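Local coordinates for OmpT protein (Vibrio cholerae serotype O1, PDB 6EHD), which probably acts as a non-specific diffusion porin, a beta barrel that lets ions and small solutes cross the outer membrane, at residues 39-44 / 51-56; 87-92 / 114-119. The protein carries 1 engineered substitution. All blocks are in the same frame, centred on the assembly; numbering follows the deposited sequence.

Contact 1: residues 39-44 / 51-56; sequences GVDANY and ALQGKV
V40 and V56 meet methyl to methyl where two antiparallel strands pair, their CG1 atoms 3.5 Å apart. In both valines CG1 stands between the backbone N and the carbonyl carbon (chi1 54° and 58°), and this brings the two methyls together on the face shared with A42, Y44 and L52. The other face is polar. Here the extended chain of Q53 carries its amide across to D41, and NE2 donates to D41 OD1 at 2.9 Å in an almost straight bond (174°) that lies in the amide plane but meets OD1 on its syn side, tilted out of the carboxylate plane. The same OD1 takes a weak second bond from N43 ND2 (3.2 Å), while Q53 OE1 receives K81 NZ. K55, fully extended, passes its CD 4.0 Å from D41 CG; its NZ stays 4.6 Å from D41 OD2, too far for a salt bridge, though the opposite charges probably still attract weakly. N43 lies beside Q53, pointing the same way, with OD1 3.5 Å from Q53 CB, and a water links N43 OD1 to L52 O. Such alternation of polar and apolar faces is consistent with a porin barrel wall. The hairpin of strands 30-47 and 50-59 is flanked by strand 67-77 and by strand 9-24, whose D12 and F13 bind calcium in another structure of this protein but not here.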
# COMPACT_ATOMS: atom_id res chain seq x y z
N GLY A 39 -11.45 14.81 3.90
CA GLY A 39 -11.98 14.23 5.20
C GLY A 39 -12.00 15.25 6.34
O GLY A 39 -11.61 16.43 6.18
N VAL A 40 -12.41 14.75 7.54
CA VAL A 40 -12.32 15.47 8.79
C VAL A 40 -11.76 14.53 9.85
O VAL A 40 -12.11 13.33 9.85
CB VAL A 40 -13.68 16.04 9.18
CG1 VAL A 40 -14.75 14.99 9.22
CG2 VAL A 40 -13.63 16.79 10.50
N ASP A 41 -10.83 15.06 10.62
CA ASP A 41 -10.07 14.39 11.69
C ASP A 41 -10.27 15.19 12.99
O ASP A 41 -9.69 16.29 13.19
CB ASP A 41 -8.59 14.30 11.33
CG ASP A 41 -7.80 13.40 12.28
OD1 ASP A 41 -8.39 12.64 13.11
OD2 ASP A 41 -6.56 13.39 12.21
N ALA A 42 -11.08 14.64 13.91
CA ALA A 42 -11.37 15.26 15.20
C ALA A 42 -10.65 14.52 16.37
O ALA A 42 -10.67 13.29 16.41
CB ALA A 42 -12.89 15.26 15.42
N ASN A 43 -9.94 15.26 17.21
CA ASN A 43 -9.15 14.72 18.33
C ASN A 43 -9.53 15.45 19.62
O ASN A 43 -9.78 16.67 19.61
CB ASN A 43 -7.62 14.75 18.09
CG ASN A 43 -7.21 13.78 16.96
OD1 ASN A 43 -6.98 12.57 17.22
ND2 ASN A 43 -7.27 14.24 15.68
N TYR A 44 -9.60 14.70 20.72
CA TYR A 44 -9.88 15.31 22.00
C TYR A 44 -9.08 14.61 23.09
O TYR A 44 -9.20 13.40 23.24
CB TYR A 44 -11.41 15.27 22.25
CG TYR A 44 -11.78 16.01 23.52
CD1 TYR A 44 -12.03 17.38 23.51
CD2 TYR A 44 -11.85 15.34 24.76
CE1 TYR A 44 -12.34 18.08 24.69
CE2 TYR A 44 -12.16 16.03 25.95
CZ TYR A 44 -12.41 17.39 25.92
OH TYR A 44 -12.74 18.06 27.09
N ALA A 51 -6.96 9.76 25.22
CA ALA A 51 -7.46 10.64 24.13
C ALA A 51 -8.37 9.88 23.16
O ALA A 51 -8.28 8.68 23.03
CB ALA A 51 -6.28 11.32 23.43
N LEU A 52 -9.30 10.58 22.51
CA LEU A 52 -10.28 10.01 21.60
C LEU A 52 -10.11 10.68 20.17
O LEU A 52 -9.70 11.85 20.07
CB LEU A 52 -11.71 10.36 22.05
CG LEU A 52 -12.06 9.92 23.48
CD1 LEU A 52 -13.40 10.50 23.95
CD2 LEU A 52 -12.09 8.41 23.55
N GLN A 53 -10.44 9.93 19.16
CA GLN A 53 -10.36 10.33 17.76
C GLN A 53 -11.56 9.85 17.01
O GLN A 53 -12.03 8.71 17.15
CB GLN A 53 -9.05 9.79 17.09
CG GLN A 53 -8.97 10.10 15.58
CD GLN A 53 -7.82 9.35 14.84
OE1 GLN A 53 -7.41 8.22 15.24
NE2 GLN A 53 -7.28 9.99 13.76
N GLY A 54 -12.10 10.72 16.15
CA GLY A 54 -13.12 10.31 15.20
C GLY A 54 -12.70 10.87 13.78
O GLY A 54 -12.50 12.03 13.65
N LYS A 55 -12.57 10.02 12.79
CA LYS A 55 -12.07 10.43 11.42
C LYS A 55 -12.92 9.83 10.33
O LYS A 55 -13.26 8.64 10.38
CB LYS A 55 -10.58 10.00 11.30
CG LYS A 55 -9.88 10.41 10.00
CD LYS A 55 -8.34 10.11 10.07
CE LYS A 55 -7.65 10.37 8.73
NZ LYS A 55 -6.18 10.20 8.88
N VAL A 56 -13.24 10.60 9.25
CA VAL A 56 -13.90 10.03 8.16
C VAL A 56 -13.30 10.70 6.87
O VAL A 56 -12.95 11.84 6.93
CB VAL A 56 -15.44 10.26 8.26
CG1 VAL A 56 -15.76 11.71 8.34
CG2 VAL A 56 -16.17 9.56 7.14
O HOH W 1 -6.81 11.82 19.82

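Contact 2: residues 87-92 / 114-119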
# COMPACT_ATOMS: atom_id res chain seq x y z
N GLN A 87 -10.68 0.68 7.46
CA GLN A 87 -9.30 1.18 7.55
C GLN A 87 -8.40 0.53 6.49
O GLN A 87 -8.65 -0.62 6.06
CB GLN A 87 -8.74 0.82 8.97
CG GLN A 87 -9.45 1.56 10.10
CD GLN A 87 -9.04 1.16 11.47
OE1 GLN A 87 -8.14 1.79 12.09
NE2 GLN A 87 -9.75 0.10 12.04
N TRP A 88 -7.29 1.19 6.18
CA TRP A 88 -6.21 0.49 5.40
C TRP A 88 -5.61 -0.64 6.26
O TRP A 88 -5.62 -0.49 7.53
CB TRP A 88 -5.14 1.46 4.92
CG TRP A 88 -5.65 2.66 4.19
CD1 TRP A 88 -5.40 3.96 4.53
CD2 TRP A 88 -6.64 2.70 3.16
NE1 TRP A 88 -6.10 4.79 3.71
CE2 TRP A 88 -6.86 4.05 2.86
CE3 TRP A 88 -7.37 1.71 2.45
CZ2 TRP A 88 -7.79 4.45 1.89
CZ3 TRP A 88 -8.27 2.11 1.47
CH2 TRP A 88 -8.47 3.47 1.20
N THR A 89 -5.03 -1.67 5.65
CA THR A 89 -4.29 -2.70 6.45
C THR A 89 -3.02 -2.14 7.13
O THR A 89 -2.40 -1.15 6.66
CB THR A 89 -3.94 -3.96 5.64
OG1 THR A 89 -2.99 -3.64 4.60
CG2 THR A 89 -5.16 -4.62 5.03
N THR A 90 -2.66 -2.74 8.27
CA THR A 90 -1.40 -2.47 8.95
C THR A 90 -0.20 -2.71 7.94
O THR A 90 0.76 -1.91 7.91
CB THR A 90 -1.21 -3.42 10.18
OG1 THR A 90 -2.26 -3.19 11.11
CG2 THR A 90 0.14 -3.18 10.85
N SER A 91 -0.33 -3.77 7.14
CA SER A 91 0.70 -4.05 6.07
C SER A 91 0.88 -2.89 5.07
O SER A 91 2.03 -2.61 4.61
CB SER A 91 0.38 -5.40 5.36
OG SER A 91 -0.98 -5.46 4.93
N ASP A 92 -0.20 -2.21 4.74
CA ASP A 92 -0.18 -1.00 3.84
C ASP A 92 0.44 0.18 4.54
O ASP A 92 1.22 0.91 3.90
CB ASP A 92 -1.55 -0.67 3.35
CG ASP A 92 -1.60 0.33 2.17
OD1 ASP A 92 -1.09 0.01 1.11
OD2 ASP A 92 -2.25 1.38 2.33
N SER A 114 -6.45 -8.58 -0.58
CA SER A 114 -7.16 -7.58 0.23
C SER A 114 -7.30 -6.25 -0.49
O SER A 114 -8.18 -5.47 -0.13
CB SER A 114 -6.40 -7.39 1.59
OG SER A 114 -5.09 -6.84 1.33
N ASP A 115 -6.44 -5.96 -1.49
CA ASP A 115 -6.28 -4.60 -2.05
C ASP A 115 -6.03 -3.53 -0.92
O ASP A 115 -6.45 -2.41 -1.04
CB ASP A 115 -7.51 -4.17 -2.90
CG ASP A 115 -7.73 -5.07 -4.13
OD1 ASP A 115 -6.79 -5.80 -4.56
OD2 ASP A 115 -8.85 -5.05 -4.66
N ALA A 116 -5.40 -3.95 0.18
CA ALA A 116 -4.92 -3.08 1.20
C ALA A 116 -6.04 -2.50 2.07
O ALA A 116 -5.78 -1.58 2.83
CB ALA A 116 -4.01 -1.99 0.63
N LEU A 117 -7.22 -3.11 2.07
CA LEU A 117 -8.36 -2.58 2.80
C LEU A 117 -9.18 -3.71 3.46
O LEU A 117 -9.37 -4.74 2.80
CB LEU A 117 -9.24 -1.87 1.76
CG LEU A 117 -10.69 -1.42 2.05
CD1 LEU A 117 -10.62 -0.32 3.07
CD2 LEU A 117 -11.41 -0.95 0.80
N HIS A 118 -9.70 -3.47 4.67
CA HIS A 118 -10.72 -4.33 5.35
C HIS A 118 -11.65 -3.40 6.09
O HIS A 118 -11.24 -2.48 6.87
CB HIS A 118 -10.06 -5.37 6.26
CG HIS A 118 -10.97 -6.49 6.75
ND1 HIS A 118 -12.01 -6.28 7.65
CD2 HIS A 118 -10.94 -7.83 6.52
CE1 HIS A 118 -12.62 -7.44 7.87
NE2 HIS A 118 -11.95 -8.41 7.27
N ASP A 119 -12.95 -3.60 5.81
CA ASP A 119 -14.01 -2.70 6.31
C ASP A 119 -14.36 -2.83 7.79
O ASP A 119 -15.10 -2.00 8.37
CB ASP A 119 -15.34 -2.95 5.52
CG ASP A 119 -15.27 -2.51 4.06
OD1 ASP A 119 -14.23 -1.95 3.63
OD2 ASP A 119 -16.25 -2.77 3.31
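T89 N meets A116 O at 2.9 Å from well outside the carbonyl plane, 51° above it, rather than along a lone pair. The acceptor sits on a type I' beta turn, S114 to L117, whose middle residues D115 and A116 both have positive phi; S114 OG closes an ST turn by taking the N-H of A116 at 3.1 Å. The indole of W88 turns one edge to A116 O, with CE3 3.7 Å away, and its CZ3 lies 3.7 Å from L117 CD1. With L117 CG anti to the backbone N (chi1 167°) and chi2 at 67°, CD1 turns back to the other segment, where it also reaches Q87 O at 3.6 Å. Strands 87-88 and 117-118 form a two-stranded antiparallel sheet at the base of a long inward-folded loop, probably the counterpart of the constriction loop L3 of general porins. Q87 N donates to H118 O at 3.3 Å, and the return bond is weak. T89, at the N-cap of helix 90-94, gives its hydroxyl proton to S91 OG (2.7 Å), which also bonds E150. D92 presses its carboxylate on the A116 methyl, OD1 at 3.6 Å; OD1 is held by Y110 and OD2 by a bound MES molecule, probably from the crystallisation liquor.

From the N terminus the chain runs through strands 2-6 and 9-24, then closes contact 1, a hairpin whose segments 39-44 and 51-56 have only six residues between them. Strands 67-77 and 80-84 extend the wall before the chain leaves it at 87-92; contact 2 then closes a loop of 21 intervening residues, after which strand 121-128 pairs with 80-84. The two contacts follow in series, neither nested nor crossed, with centres about 19 Å apart and nearest atoms about 7 Å apart. Strand 67-77 lies between them: G74 bonds Q53 through the backbone, while R69 and N70 touch W88. Contact 1 thus builds wall, and contact 2 joins both ends of the loop inside it.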